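Succinate-semialdehyde dehydrogenase (Synechococcus sp., PDB 4ITA) probably oxidises succinic semialdehyde to succinate with NADP+ as cofactor, as a member of the aldehyde dehydrogenase family. Local coordinates at residues Glu26-Leu31 against Ile196-Val201; Thr44-Arg49 against Ala146-Asn151; Gly76-Ser81 against Pro299-Gly304; Phe270-Ala275 against Ala367-Val372; Leu286-Leu291 against Pro345-Glu350. One frame throughout, in Å; residues are numbered along the deposited sequence.

Contacts 1, 2, 4 and 5 are largely buried, and contact 3 is partly open to solvent. Contacts 1 and 2 lie on the opposite side of the chain's centre from contacts 4 and 5. Charge dominates contact 1, and a single arginine reaching a helix end dominates contact 2. Contact 3 sets the start of helix 79-103 against a loop, with no hydrogen bond between its segments. Contact 4 is a ladder of backbone bonds between parallel strands, and contact 5 is mainly apolar, without hydrogen bonds between its segments. Contacts 4 and 5 both use helix 274-289 and reach the same sheet, where strands 346-349 and 366-372 are neighbours. Contact 3 touches contact 5 through Asp302 and Ile303.

Contact 1. Residues Glu26-Leu31 against Ile196-Val201; sequences EIDAKL and IKDPRV
Arg200 and Asp28 form a salt bridge, NH2 to OD1 at 2.9 Å. The bond is bent (138°); NH2 meets the oxygen from above the carboxylate plane. Asp198 grips the same guanidinium side-on. Arg200 NE donates to Asp198 OD1 at 2.9 Å, and Arg200 NH2 to Asp198 OD2 at 2.8 Å. A bend in the Arg200 chain at chi3 (-71°) brings the guanidinium back to Asp198. Asp198 OD1 also accepts from Arg200 N, which makes an Asx turn. The arginine sits between two carboxylates and probably offsets their repulsion, with Asp28 OD1 4.1 Å from Asp198 OD2. One water joins these two oxygens; another links Asp28 OD2 to Arg200 NH1. Replacing Arg200 by an alanine would probably leave the two nearby aspartates without their shared counter-charge. Leu31 supplies the apolar part: CB lies over one guanidinium face, CD1 touches Asp198 CG at 3.6 Å, and CD2 meets Val201 CG2 at 3.9 Å. This salt-bridge network with an Asx turn joins helix 24-41 to the turn before strand 201-207.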
# COMPACT_ATOMS: atom_id res chain seq x y z
N GLU A 26 13.60 -17.45 20.45
CA GLU A 26 13.61 -18.30 19.27
C GLU A 26 13.11 -17.55 18.03
O GLU A 26 13.65 -17.73 16.93
CB GLU A 26 12.78 -19.56 19.52
CG GLU A 26 13.46 -20.48 20.53
CD GLU A 26 12.63 -21.67 20.95
OE1 GLU A 26 11.38 -21.57 21.01
OE2 GLU A 26 13.23 -22.72 21.23
N ILE A 27 12.11 -16.69 18.21
CA ILE A 27 11.63 -15.85 17.11
C ILE A 27 12.75 -14.92 16.65
O ILE A 27 13.01 -14.79 15.45
CB ILE A 27 10.40 -15.02 17.53
CG1 ILE A 27 9.20 -15.95 17.76
CG2 ILE A 27 10.06 -13.97 16.48
CD1 ILE A 27 8.04 -15.26 18.44
N ASP A 28 13.43 -14.30 17.61
CA ASP A 28 14.55 -13.42 17.30
C ASP A 28 15.64 -14.13 16.50
O ASP A 28 16.17 -13.58 15.54
CB ASP A 28 15.14 -12.85 18.60
CG ASP A 28 16.22 -11.84 18.34
OD1 ASP A 28 15.87 -10.68 18.01
OD2 ASP A 28 17.42 -12.19 18.45
N ALA A 29 15.95 -15.37 16.88
CA ALA A 29 16.96 -16.14 16.18
C ALA A 29 16.54 -16.41 14.74
O ALA A 29 17.37 -16.36 13.83
CB ALA A 29 17.23 -17.45 16.90
N LYS A 30 15.26 -16.72 14.54
CA LYS A 30 14.77 -16.94 13.19
C LYS A 30 14.84 -15.67 12.34
O LYS A 30 15.15 -15.74 11.16
CB LYS A 30 13.37 -17.55 13.21
CG LYS A 30 13.39 -18.98 13.76
CD LYS A 30 12.22 -19.80 13.30
CE LYS A 30 12.26 -21.20 13.90
NZ LYS A 30 12.80 -22.22 12.96
N LEU A 31 14.56 -14.52 12.94
CA LEU A 31 14.68 -13.25 12.22
C LEU A 31 16.14 -12.91 11.89
O LEU A 31 16.43 -12.43 10.80
CB LEU A 31 13.99 -12.12 12.99
CG LEU A 31 12.48 -12.35 13.16
CD1 LEU A 31 11.86 -11.24 14.00
CD2 LEU A 31 11.78 -12.45 11.81
N ILE A 196 6.40 -7.79 13.83
CA ILE A 196 6.16 -6.52 13.15
C ILE A 196 7.09 -5.41 13.63
O ILE A 196 7.54 -4.56 12.84
CB ILE A 196 4.69 -6.05 13.34
CG1 ILE A 196 3.73 -7.06 12.71
CG2 ILE A 196 4.48 -4.64 12.77
CD1 ILE A 196 2.29 -6.84 13.10
N LYS A 197 7.40 -5.42 14.93
CA LYS A 197 8.25 -4.38 15.51
C LYS A 197 9.74 -4.62 15.31
O LYS A 197 10.56 -3.74 15.61
CB LYS A 197 7.96 -4.22 17.01
CG LYS A 197 6.66 -3.48 17.28
CD LYS A 197 6.42 -3.29 18.77
CE LYS A 197 5.29 -2.30 19.00
NZ LYS A 197 4.98 -2.17 20.45
N ASP A 198 10.12 -5.79 14.81
CA ASP A 198 11.53 -6.09 14.63
C ASP A 198 12.07 -5.26 13.47
O ASP A 198 11.47 -5.23 12.40
CB ASP A 198 11.75 -7.57 14.37
CG ASP A 198 13.22 -7.94 14.37
OD1 ASP A 198 13.89 -7.73 13.34
OD2 ASP A 198 13.70 -8.41 15.42
N PRO A 199 13.21 -4.58 13.67
CA PRO A 199 13.71 -3.68 12.62
C PRO A 199 14.08 -4.39 11.31
O PRO A 199 14.10 -3.74 10.27
CB PRO A 199 14.96 -3.05 13.25
CG PRO A 199 15.31 -3.93 14.40
CD PRO A 199 14.02 -4.50 14.90
N ARG A 200 14.34 -5.69 11.36
CA ARG A 200 14.69 -6.43 10.16
C ARG A 200 13.48 -6.79 9.30
O ARG A 200 13.61 -7.08 8.11
CB ARG A 200 15.47 -7.70 10.53
CG ARG A 200 16.79 -7.39 11.24
CD ARG A 200 17.33 -8.59 12.00
NE ARG A 200 16.52 -8.87 13.19
CZ ARG A 200 16.95 -9.56 14.23
NH1 ARG A 200 18.19 -10.04 14.25
NH2 ARG A 200 16.15 -9.77 15.27
N VAL A 201 12.30 -6.77 9.90
CA VAL A 201 11.07 -7.08 9.18
C VAL A 201 10.60 -5.81 8.46
O VAL A 201 10.43 -4.77 9.08
CB VAL A 201 10.00 -7.63 10.13
CG1 VAL A 201 8.67 -7.80 9.42
CG2 VAL A 201 10.47 -8.96 10.71
O HOH W 1 19.12 -11.01 16.81
O HOH W 2 13.13 -10.00 17.68

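Contact 2. Residues Thr44-Arg49 against Ala146-Asn151; sequences TSFSQR and ALMAGN. With EDO (1,2-ethanediol), chain S; EDO (1,2-ethanediol), chain F.
Leu147 O lies 3.5 Å from Arg49 CD, the first point where segment 146-151 meets helix 46-62. Met148 follows and has two roles. Its carbonyl O accepts a hydrogen bond from Arg49 NH1 at 3.0 Å (161°), within the guanidinium plane but above the carbonyl plane. Met148 O also lies at the edge of the Phe46 ring, 3.3 Å from Phe46 CE1. The Met148 side chain starts away from the helix, but the bend at chi2 (59°) turns it back. SD then reaches Arg49 CB, and CE reaches Phe46 CD1 at 3.9 Å. At Ala149 the carbonyl O accepts from O2 of a 1,2-ethanediol, probably from the crystallisation liquor. That O2 in turn accepts from Arg49 NH1 at 2.8 Å. Gly150 ends the helix in a Schellman motif, and its CA lies over one guanidinium face. Arg49 NE bonds to Thr44 OG1, which helps fix the guanidinium rotation. A leucine in place of Arg49 is likely to leave Met148 O and Thr44 OG1 without these N-H donors. Asn151 then leads into strand 152-156, its side chain bonded to Gly124 and Phe447. Around the contact, Met148 also packs on Arg50 and Leu53 of helix 46-62 and on Ile444 of helix 440-445, while Leu147 O accepts from Tyr41.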
# COMPACT_ATOMS: atom_id res chain seq x y z
N THR A 44 20.99 -13.84 -5.61
CA THR A 44 20.77 -14.98 -6.49
C THR A 44 20.18 -14.55 -7.82
O THR A 44 19.52 -13.51 -7.93
CB THR A 44 19.83 -16.05 -5.89
OG1 THR A 44 18.55 -15.47 -5.58
CG2 THR A 44 20.45 -16.67 -4.64
N SER A 45 20.43 -15.34 -8.85
CA SER A 45 19.86 -15.05 -10.16
C SER A 45 18.42 -15.54 -10.22
O SER A 45 18.01 -16.43 -9.47
CB SER A 45 20.67 -15.75 -11.25
OG SER A 45 20.54 -17.15 -11.13
N PHE A 46 17.66 -14.94 -11.13
CA PHE A 46 16.33 -15.44 -11.42
C PHE A 46 16.34 -16.92 -11.82
O PHE A 46 15.40 -17.64 -11.51
CB PHE A 46 15.65 -14.59 -12.49
CG PHE A 46 15.14 -13.28 -11.97
CD1 PHE A 46 14.10 -13.24 -11.05
CD2 PHE A 46 15.71 -12.08 -12.39
CE1 PHE A 46 13.62 -12.03 -10.57
CE2 PHE A 46 15.23 -10.86 -11.92
CZ PHE A 46 14.19 -10.83 -11.00
N SER A 47 17.39 -17.37 -12.50
CA SER A 47 17.46 -18.78 -12.90
C SER A 47 17.44 -19.71 -11.70
O SER A 47 16.75 -20.73 -11.71
CB SER A 47 18.68 -19.05 -13.77
OG SER A 47 19.86 -18.65 -13.10
N GLN A 48 18.19 -19.36 -10.65
CA GLN A 48 18.17 -20.17 -9.43
C GLN A 48 16.80 -20.13 -8.75
O GLN A 48 16.26 -21.17 -8.38
CB GLN A 48 19.25 -19.69 -8.44
CG GLN A 48 20.66 -20.12 -8.81
CD GLN A 48 21.65 -18.96 -8.82
OE1 GLN A 48 21.61 -18.06 -7.97
NE2 GLN A 48 22.55 -18.97 -9.80
N ARG A 49 16.23 -18.93 -8.62
CA ARG A 49 14.93 -18.80 -7.95
C ARG A 49 13.88 -19.57 -8.72
O ARG A 49 13.04 -20.24 -8.12
CB ARG A 49 14.53 -17.33 -7.84
CG ARG A 49 15.54 -16.48 -7.10
CD ARG A 49 15.12 -15.03 -7.14
NE ARG A 49 16.23 -14.17 -6.79
CZ ARG A 49 16.23 -12.85 -6.91
NH1 ARG A 49 15.15 -12.22 -7.35
NH2 ARG A 49 17.31 -12.16 -6.57
N ALA A 146 6.98 -13.61 -3.63
CA ALA A 146 7.99 -13.15 -2.67
C ALA A 146 9.35 -13.74 -2.98
O ALA A 146 10.37 -13.03 -3.06
CB ALA A 146 7.57 -13.46 -1.23
N LEU A 147 9.38 -15.05 -3.17
CA LEU A 147 10.64 -15.74 -3.39
C LEU A 147 11.20 -15.43 -4.77
O LEU A 147 12.43 -15.30 -4.93
CB LEU A 147 10.49 -17.25 -3.16
CG LEU A 147 9.99 -17.63 -1.75
CD1 LEU A 147 10.28 -19.09 -1.38
CD2 LEU A 147 10.47 -16.68 -0.64
N MET A 148 10.34 -15.29 -5.77
CA MET A 148 10.84 -14.94 -7.10
C MET A 148 11.45 -13.54 -7.10
O MET A 148 12.42 -13.28 -7.82
CB MET A 148 9.75 -15.06 -8.15
CG MET A 148 10.28 -15.07 -9.58
SD MET A 148 11.46 -16.38 -10.06
CE MET A 148 11.54 -16.01 -11.83
N ALA A 149 10.89 -12.65 -6.28
CA ALA A 149 11.35 -11.27 -6.21
C ALA A 149 12.64 -11.11 -5.42
O ALA A 149 13.27 -10.05 -5.48
CB ALA A 149 10.27 -10.38 -5.61
N GLY A 150 13.03 -12.13 -4.65
CA GLY A 150 14.23 -12.06 -3.85
C GLY A 150 14.01 -11.63 -2.40
O GLY A 150 14.99 -11.41 -1.68
N ASN A 151 12.76 -11.48 -1.99
CA ASN A 151 12.45 -11.32 -0.57
C ASN A 151 12.66 -12.64 0.16
O ASN A 151 12.72 -13.71 -0.45
CB ASN A 151 10.98 -10.90 -0.39
CG ASN A 151 10.72 -9.44 -0.72
OD1 ASN A 151 11.55 -8.56 -0.50
ND2 ASN A 151 9.52 -9.17 -1.23
C1 EDO S . 17.18 -9.22 -6.09
O1 EDO S . 18.10 -8.15 -5.80
C2 EDO S . 16.55 -9.10 -7.47
O2 EDO S . 15.15 -9.42 -7.43
C1 EDO F . 6.87 -10.10 -3.56
O1 EDO F . 6.80 -10.20 -2.12
C2 EDO F . 6.73 -8.65 -4.02
O2 EDO F . 5.36 -8.28 -3.82

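Contact 3. Residues Gly76-Ser81 against Pro299-Gly304; sequences GKTHQS and PETDIG
Thr78 of segment 76-81 packs by its methyl against the backbone of loop 299-304. Thr78 is the N-cap residue of helix 79-103, and the loop runs between helices 274-289 and 309-325 of the aldehyde dehydrogenase fold. The close part of the contact is here and at the two glycines. Thr78 CG2 sits beside Thr301 O at 3.5 Å and Asp302 O at 3.6 Å. Its torsion explains this: CG2 is anti to the carbonyl carbon and faces the loop, while OG1 (chi1 65°) turns back to its own helix, near Ser81. Gly76 O stands 3.9 Å from Gly304 CA, where a CB on Gly304 would collide with that oxygen. Asn260 bridges the two ends: its ND2 bonds to Gly76 O and its OD1 to Gly304 N. No hydrogen bond runs directly between the two segments. The loop itself is held by other partners, since Thr301 OG1 bonds to Asp295 O and Asp302 OD2 to Lys292 N.

The other end is looser and faces solvent. Gln80 and Pro299 are both exposed and meet only by van der Waals contact. The Gln80 chain bends at chi2 (-56°), and the side chain crosses the proline at a slant. Its CG comes to 4.0 Å from Pro299 CA, and its OE1 to 4.2 Å from Pro299 CB.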
# COMPACT_ATOMS: atom_id res chain seq x y z
N GLY A 76 -10.59 -29.97 7.75
CA GLY A 76 -11.88 -30.55 7.39
C GLY A 76 -12.42 -30.35 5.98
O GLY A 76 -13.51 -30.83 5.68
N LYS A 77 -11.69 -29.65 5.12
CA LYS A 77 -12.16 -29.54 3.73
C LYS A 77 -12.07 -30.91 3.05
O LYS A 77 -11.29 -31.76 3.47
CB LYS A 77 -11.36 -28.49 2.95
CG LYS A 77 -9.99 -28.94 2.47
CD LYS A 77 -9.22 -27.79 1.84
CE LYS A 77 -9.75 -27.46 0.47
NZ LYS A 77 -9.49 -26.03 0.09
N THR A 78 -12.89 -31.14 2.02
CA THR A 78 -12.87 -32.45 1.39
C THR A 78 -11.49 -32.75 0.81
O THR A 78 -10.78 -31.85 0.35
CB THR A 78 -13.91 -32.59 0.26
OG1 THR A 78 -13.58 -31.70 -0.81
CG2 THR A 78 -15.31 -32.30 0.78
N HIS A 79 -11.11 -34.02 0.86
CA HIS A 79 -9.83 -34.44 0.31
C HIS A 79 -9.72 -34.08 -1.17
O HIS A 79 -8.67 -33.65 -1.64
CB HIS A 79 -9.64 -35.95 0.53
CG HIS A 79 -8.30 -36.46 0.12
ND1 HIS A 79 -8.13 -37.37 -0.90
CD2 HIS A 79 -7.06 -36.19 0.59
CE1 HIS A 79 -6.84 -37.64 -1.04
NE2 HIS A 79 -6.17 -36.94 -0.15
N GLN A 80 -10.82 -34.23 -1.90
CA GLN A 80 -10.82 -33.90 -3.31
C GLN A 80 -10.57 -32.41 -3.56
O GLN A 80 -9.81 -32.05 -4.46
CB GLN A 80 -12.11 -34.36 -3.99
CG GLN A 80 -12.26 -35.88 -4.04
CD GLN A 80 -11.08 -36.58 -4.71
OE1 GLN A 80 -10.49 -37.51 -4.15
NE2 GLN A 80 -10.73 -36.15 -5.91
N SER A 81 -11.19 -31.55 -2.77
CA SER A 81 -10.95 -30.11 -2.92
C SER A 81 -9.54 -29.73 -2.44
O SER A 81 -8.95 -28.78 -2.95
CB SER A 81 -12.02 -29.26 -2.22
OG SER A 81 -12.00 -29.40 -0.82
N PRO A 299 -14.40 -39.63 -1.16
CA PRO A 299 -14.46 -38.85 -2.41
C PRO A 299 -15.87 -38.37 -2.79
O PRO A 299 -16.00 -37.40 -3.54
CB PRO A 299 -13.93 -39.82 -3.47
CG PRO A 299 -14.09 -41.19 -2.86
CD PRO A 299 -13.87 -40.99 -1.39
N GLU A 300 -16.89 -39.02 -2.26
CA GLU A 300 -18.27 -38.66 -2.58
C GLU A 300 -18.81 -37.51 -1.71
O GLU A 300 -19.88 -36.97 -1.97
CB GLU A 300 -19.17 -39.88 -2.42
CG GLU A 300 -19.26 -40.40 -0.98
CD GLU A 300 -18.21 -41.45 -0.65
OE1 GLU A 300 -18.31 -42.05 0.44
OE2 GLU A 300 -17.31 -41.69 -1.49
N THR A 301 -18.07 -37.15 -0.67
CA THR A 301 -18.52 -36.11 0.25
C THR A 301 -18.50 -34.72 -0.38
O THR A 301 -17.50 -34.33 -0.99
CB THR A 301 -17.68 -36.11 1.53
OG1 THR A 301 -17.85 -37.37 2.20
CG2 THR A 301 -18.08 -34.98 2.47
N ASP A 302 -19.60 -33.98 -0.25
CA ASP A 302 -19.64 -32.57 -0.65
C ASP A 302 -19.29 -31.65 0.51
O ASP A 302 -18.53 -30.70 0.35
CB ASP A 302 -21.04 -32.19 -1.14
CG ASP A 302 -21.39 -32.85 -2.46
OD1 ASP A 302 -20.64 -32.68 -3.43
OD2 ASP A 302 -22.43 -33.54 -2.51
N ILE A 303 -19.86 -31.94 1.68
CA ILE A 303 -19.75 -31.07 2.84
C ILE A 303 -19.11 -31.83 4.01
O ILE A 303 -19.71 -32.77 4.54
CB ILE A 303 -21.15 -30.59 3.31
CG1 ILE A 303 -21.95 -29.97 2.15
CG2 ILE A 303 -21.03 -29.62 4.48
CD1 ILE A 303 -21.35 -28.70 1.59
N GLY A 304 -17.90 -31.43 4.39
CA GLY A 304 -17.29 -31.91 5.62
C GLY A 304 -17.68 -31.02 6.79
O GLY A 304 -18.54 -30.15 6.65

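Contact 4. Residues Phe270-Ala275 against Ala367-Val372; sequences FILHEA and AMVFTV
Phe270 and Met368 open a ladder of five backbone hydrogen bonds between two parallel strands. Phe270 N donates to Met368 O at 2.8 Å, and Phe270 O accepts from Phe370 N. Leu272 continues the pattern: its N bonds to Phe370 O and its O takes Val372 N at 2.9 Å. Glu274 N closes the ladder on Val372 O, one residue past the strand. Three weaker CA-H...O contacts reinforce it, the shortest from Thr371 CA to Leu272 O at 3.2 Å.

Apolar contacts fall on both sheet faces. On one, Leu272 CG stands anti to the carbonyl carbon (chi1 -48°), and Leu272 CD1 meets Val369 CG1 at 3.6 Å. Phe270 CE1 touches Ala367 CB at 3.7 Å. This face is covered by Phe280 and Ala277 of helix 274-289. On the other, Ile271 CG2 touches both methyls of Val372, 3.8 Å from Val372 CG1. Ile271 CG1 approaches Phe370 CD2. Leu381 of helix 375-383 packs here.

At the strand end, Glu274 CB lies against Thr371 CG2. His273 is an N-cap: its ND1 accepts from Ala275 N at 3.0 Å, nearly in the ring plane. Val372 O lies over one face of this ring.

Backbone bonds thus set the register of these neighbours in the seven-stranded mixed sheet, while apolar side chains on both faces pack against helices 274-289 and 375-383, as in the aldehyde dehydrogenase fold.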
# COMPACT_ATOMS: atom_id res chain seq x y z
N PHE A 270 -27.65 -14.19 -2.17
CA PHE A 270 -28.27 -14.41 -3.46
C PHE A 270 -29.35 -13.37 -3.66
O PHE A 270 -30.27 -13.25 -2.85
CB PHE A 270 -28.86 -15.82 -3.52
CG PHE A 270 -27.81 -16.90 -3.58
CD1 PHE A 270 -27.11 -17.27 -2.45
CD2 PHE A 270 -27.49 -17.50 -4.79
CE1 PHE A 270 -26.12 -18.24 -2.51
CE2 PHE A 270 -26.51 -18.47 -4.86
CZ PHE A 270 -25.82 -18.84 -3.72
N ILE A 271 -29.20 -12.59 -4.73
CA ILE A 271 -30.08 -11.47 -5.02
C ILE A 271 -30.80 -11.77 -6.32
O ILE A 271 -30.21 -11.78 -7.40
CB ILE A 271 -29.27 -10.16 -5.08
CG1 ILE A 271 -28.65 -9.89 -3.70
CG2 ILE A 271 -30.16 -9.00 -5.52
CD1 ILE A 271 -27.60 -8.79 -3.68
N LEU A 272 -32.09 -12.08 -6.19
CA LEU A 272 -32.85 -12.66 -7.29
C LEU A 272 -33.89 -11.70 -7.84
O LEU A 272 -34.71 -11.17 -7.08
CB LEU A 272 -33.57 -13.93 -6.80
CG LEU A 272 -32.70 -14.92 -6.02
CD1 LEU A 272 -33.54 -16.13 -5.61
CD2 LEU A 272 -31.51 -15.35 -6.84
N HIS A 273 -33.85 -11.46 -9.15
CA HIS A 273 -34.91 -10.68 -9.77
C HIS A 273 -36.26 -11.39 -9.58
O HIS A 273 -36.35 -12.61 -9.78
CB HIS A 273 -34.63 -10.48 -11.26
CG HIS A 273 -35.54 -9.48 -11.90
ND1 HIS A 273 -36.87 -9.72 -12.14
CD2 HIS A 273 -35.30 -8.22 -12.34
CE1 HIS A 273 -37.42 -8.65 -12.70
NE2 HIS A 273 -36.48 -7.73 -12.83
N GLU A 274 -37.29 -10.64 -9.20
CA GLU A 274 -38.59 -11.23 -8.90
C GLU A 274 -39.17 -12.10 -10.02
O GLU A 274 -39.91 -13.05 -9.74
CB GLU A 274 -39.60 -10.15 -8.49
CG GLU A 274 -39.86 -9.09 -9.52
CD GLU A 274 -40.99 -8.17 -9.12
OE1 GLU A 274 -41.43 -7.36 -9.97
OE2 GLU A 274 -41.45 -8.26 -7.96
N ALA A 275 -38.82 -11.81 -11.27
CA ALA A 275 -39.36 -12.57 -12.39
C ALA A 275 -38.88 -14.02 -12.41
O ALA A 275 -39.56 -14.90 -12.95
CB ALA A 275 -39.03 -11.88 -13.71
N ALA A 367 -26.81 -19.70 2.94
CA ALA A 367 -27.14 -18.68 1.95
C ALA A 367 -28.23 -17.76 2.46
O ALA A 367 -29.24 -18.24 2.97
CB ALA A 367 -27.60 -19.34 0.67
N MET A 368 -28.03 -16.45 2.33
CA MET A 368 -29.11 -15.47 2.52
C MET A 368 -29.72 -15.17 1.16
O MET A 368 -28.98 -14.96 0.19
CB MET A 368 -28.59 -14.18 3.17
CG MET A 368 -28.08 -14.32 4.61
SD MET A 368 -27.61 -12.75 5.44
CE MET A 368 -25.86 -12.63 5.00
N VAL A 369 -31.04 -15.15 1.06
CA VAL A 369 -31.71 -14.92 -0.23
C VAL A 369 -32.59 -13.69 -0.16
O VAL A 369 -33.29 -13.46 0.83
CB VAL A 369 -32.54 -16.16 -0.65
CG1 VAL A 369 -33.17 -15.93 -2.02
CG2 VAL A 369 -31.65 -17.40 -0.68
N PHE A 370 -32.54 -12.89 -1.22
CA PHE A 370 -33.30 -11.65 -1.34
C PHE A 370 -33.97 -11.59 -2.70
O PHE A 370 -33.47 -12.16 -3.67
CB PHE A 370 -32.35 -10.46 -1.22
CG PHE A 370 -31.50 -10.50 0.00
CD1 PHE A 370 -31.91 -9.89 1.17
CD2 PHE A 370 -30.28 -11.17 -0.01
CE1 PHE A 370 -31.13 -9.93 2.31
CE2 PHE A 370 -29.49 -11.22 1.12
CZ PHE A 370 -29.91 -10.61 2.28
N THR A 371 -35.08 -10.86 -2.78
CA THR A 371 -35.73 -10.61 -4.06
C THR A 371 -35.71 -9.11 -4.36
O THR A 371 -35.91 -8.29 -3.46
CB THR A 371 -37.18 -11.13 -4.07
OG1 THR A 371 -37.18 -12.55 -3.83
CG2 THR A 371 -37.85 -10.88 -5.41
N VAL A 372 -35.44 -8.77 -5.62
CA VAL A 372 -35.42 -7.37 -6.05
C VAL A 372 -36.25 -7.18 -7.32
O VAL A 372 -36.55 -8.15 -8.02
CB VAL A 372 -33.98 -6.84 -6.25
CG1 VAL A 372 -33.21 -6.86 -4.93
CG2 VAL A 372 -33.25 -7.66 -7.29

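Contact 5. Residues Leu286-Leu291 against Pro345-Glu350; sequences LKFASL and PTILTE
Phe288 of helix 274-289 lays its ring against Ile347 of strand 346-349. With chi1 at -84°, the ring carbon CG stands anti to the carbonyl carbon and the ring points at the strand. Ile347 CD1 lies over one face, offset toward the rim, 4.2 Å from the ring centroid in a CH-pi contact. Its CG1 is closer to the rim, 3.6 Å from Phe288 CD2. An extended Ile347 side chain (chi2 169°) carries CD1 out over the ring. At the edge, near the ring plane, Phe288 CE2 faces Thr346 O at 3.8 Å. Pro345 CB approaches the ring obliquely, 3.9 Å from Phe288 CD2. The same CB is also 3.9 Å from Phe288 O.

Leu291 follows the end of the helix. Its CD1 meets Pro345 CG at 3.9 Å. Around this patch, Phe288 also packs on Leu331 of strand 328-331 and on Thr253 and Arg256 of helix 245-257, and Pro345 on Ile293 and Ile303.

No hydrogen bond joins the two segments. Helix 274-289 therefore meets this strand of the seven-stranded sheet mainly by apolar and CH-pi contact. Phe288 meets Ile347 between helix and strand, and Leu291 meets Pro345 just beyond their ends.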
# COMPACT_ATOMS: atom_id res chain seq x y z
N LEU A 286 -33.51 -27.33 -3.77
CA LEU A 286 -33.30 -28.72 -4.18
C LEU A 286 -31.83 -29.11 -4.25
O LEU A 286 -31.44 -30.18 -3.79
CB LEU A 286 -33.99 -28.96 -5.53
CG LEU A 286 -35.52 -28.86 -5.49
CD1 LEU A 286 -36.07 -28.76 -6.91
CD2 LEU A 286 -36.12 -30.06 -4.77
N LYS A 287 -31.00 -28.24 -4.81
CA LYS A 287 -29.58 -28.55 -4.95
C LYS A 287 -28.90 -28.64 -3.57
O LYS A 287 -28.14 -29.57 -3.30
CB LYS A 287 -28.88 -27.52 -5.84
CG LYS A 287 -27.61 -28.04 -6.51
CD LYS A 287 -27.94 -29.12 -7.55
CE LYS A 287 -26.70 -29.88 -7.97
NZ LYS A 287 -27.03 -31.10 -8.77
N PHE A 288 -29.20 -27.69 -2.69
CA PHE A 288 -28.62 -27.72 -1.35
C PHE A 288 -29.08 -28.96 -0.59
O PHE A 288 -28.30 -29.57 0.14
CB PHE A 288 -29.04 -26.48 -0.54
CG PHE A 288 -28.21 -25.24 -0.78
CD1 PHE A 288 -27.84 -24.85 -2.05
CD2 PHE A 288 -27.86 -24.43 0.30
CE1 PHE A 288 -27.10 -23.67 -2.25
CE2 PHE A 288 -27.12 -23.26 0.10
CZ PHE A 288 -26.75 -22.89 -1.17
N ALA A 289 -30.35 -29.33 -0.78
CA ALA A 289 -30.96 -30.41 -0.00
C ALA A 289 -30.30 -31.76 -0.23
O ALA A 289 -30.32 -32.62 0.66
CB ALA A 289 -32.46 -30.49 -0.30
N SER A 290 -29.72 -31.96 -1.40
CA SER A 290 -29.14 -33.25 -1.75
C SER A 290 -27.61 -33.30 -1.75
O SER A 290 -27.01 -34.27 -2.21
CB SER A 290 -29.74 -33.76 -3.06
OG SER A 290 -31.10 -34.12 -2.86
N LEU A 291 -26.97 -32.27 -1.20
CA LEU A 291 -25.53 -32.32 -1.00
C LEU A 291 -25.18 -33.41 0.01
O LEU A 291 -25.90 -33.61 0.98
CB LEU A 291 -25.00 -30.96 -0.53
CG LEU A 291 -25.12 -29.84 -1.56
CD1 LEU A 291 -24.75 -28.50 -0.94
CD2 LEU A 291 -24.24 -30.13 -2.77
N PRO A 345 -25.92 -27.48 4.97
CA PRO A 345 -26.33 -26.45 4.01
C PRO A 345 -27.65 -25.83 4.45
O PRO A 345 -28.59 -26.54 4.79
CB PRO A 345 -26.50 -27.24 2.71
CG PRO A 345 -25.48 -28.34 2.84
CD PRO A 345 -25.52 -28.73 4.30
N THR A 346 -27.70 -24.50 4.44
CA THR A 346 -28.82 -23.77 5.02
C THR A 346 -29.21 -22.62 4.10
O THR A 346 -28.35 -22.00 3.49
CB THR A 346 -28.43 -23.22 6.41
OG1 THR A 346 -28.15 -24.30 7.30
CG2 THR A 346 -29.54 -22.35 7.01
N ILE A 347 -30.51 -22.36 4.01
CA ILE A 347 -31.00 -21.22 3.24
C ILE A 347 -31.94 -20.41 4.12
O ILE A 347 -32.88 -20.96 4.69
CB ILE A 347 -31.73 -21.66 1.96
CG1 ILE A 347 -30.79 -22.45 1.04
CG2 ILE A 347 -32.33 -20.45 1.24
CD1 ILE A 347 -31.50 -23.14 -0.13
N LEU A 348 -31.64 -19.11 4.23
CA LEU A 348 -32.47 -18.16 4.98
C LEU A 348 -33.14 -17.19 4.02
O LEU A 348 -32.50 -16.66 3.10
CB LEU A 348 -31.63 -17.38 5.99
CG LEU A 348 -30.81 -18.17 7.02
CD1 LEU A 348 -29.98 -17.22 7.88
CD2 LEU A 348 -31.71 -19.04 7.88
N THR A 349 -34.42 -16.95 4.26
CA THR A 349 -35.21 -16.03 3.45
C THR A 349 -35.95 -15.06 4.36
O THR A 349 -36.00 -15.25 5.58
CB THR A 349 -36.24 -16.78 2.60
OG1 THR A 349 -37.20 -17.40 3.47
CG2 THR A 349 -35.57 -17.86 1.74
N GLU A 350 -36.52 -14.02 3.75
CA GLU A 350 -37.37 -13.07 4.47
C GLU A 350 -36.68 -12.50 5.70
O GLU A 350 -37.28 -12.36 6.77
CB GLU A 350 -38.70 -13.72 4.88
CG GLU A 350 -39.49 -14.33 3.74
CD GLU A 350 -40.73 -15.05 4.22
OE1 GLU A 350 -41.24 -14.71 5.31
OE2 GLU A 350 -41.20 -15.96 3.50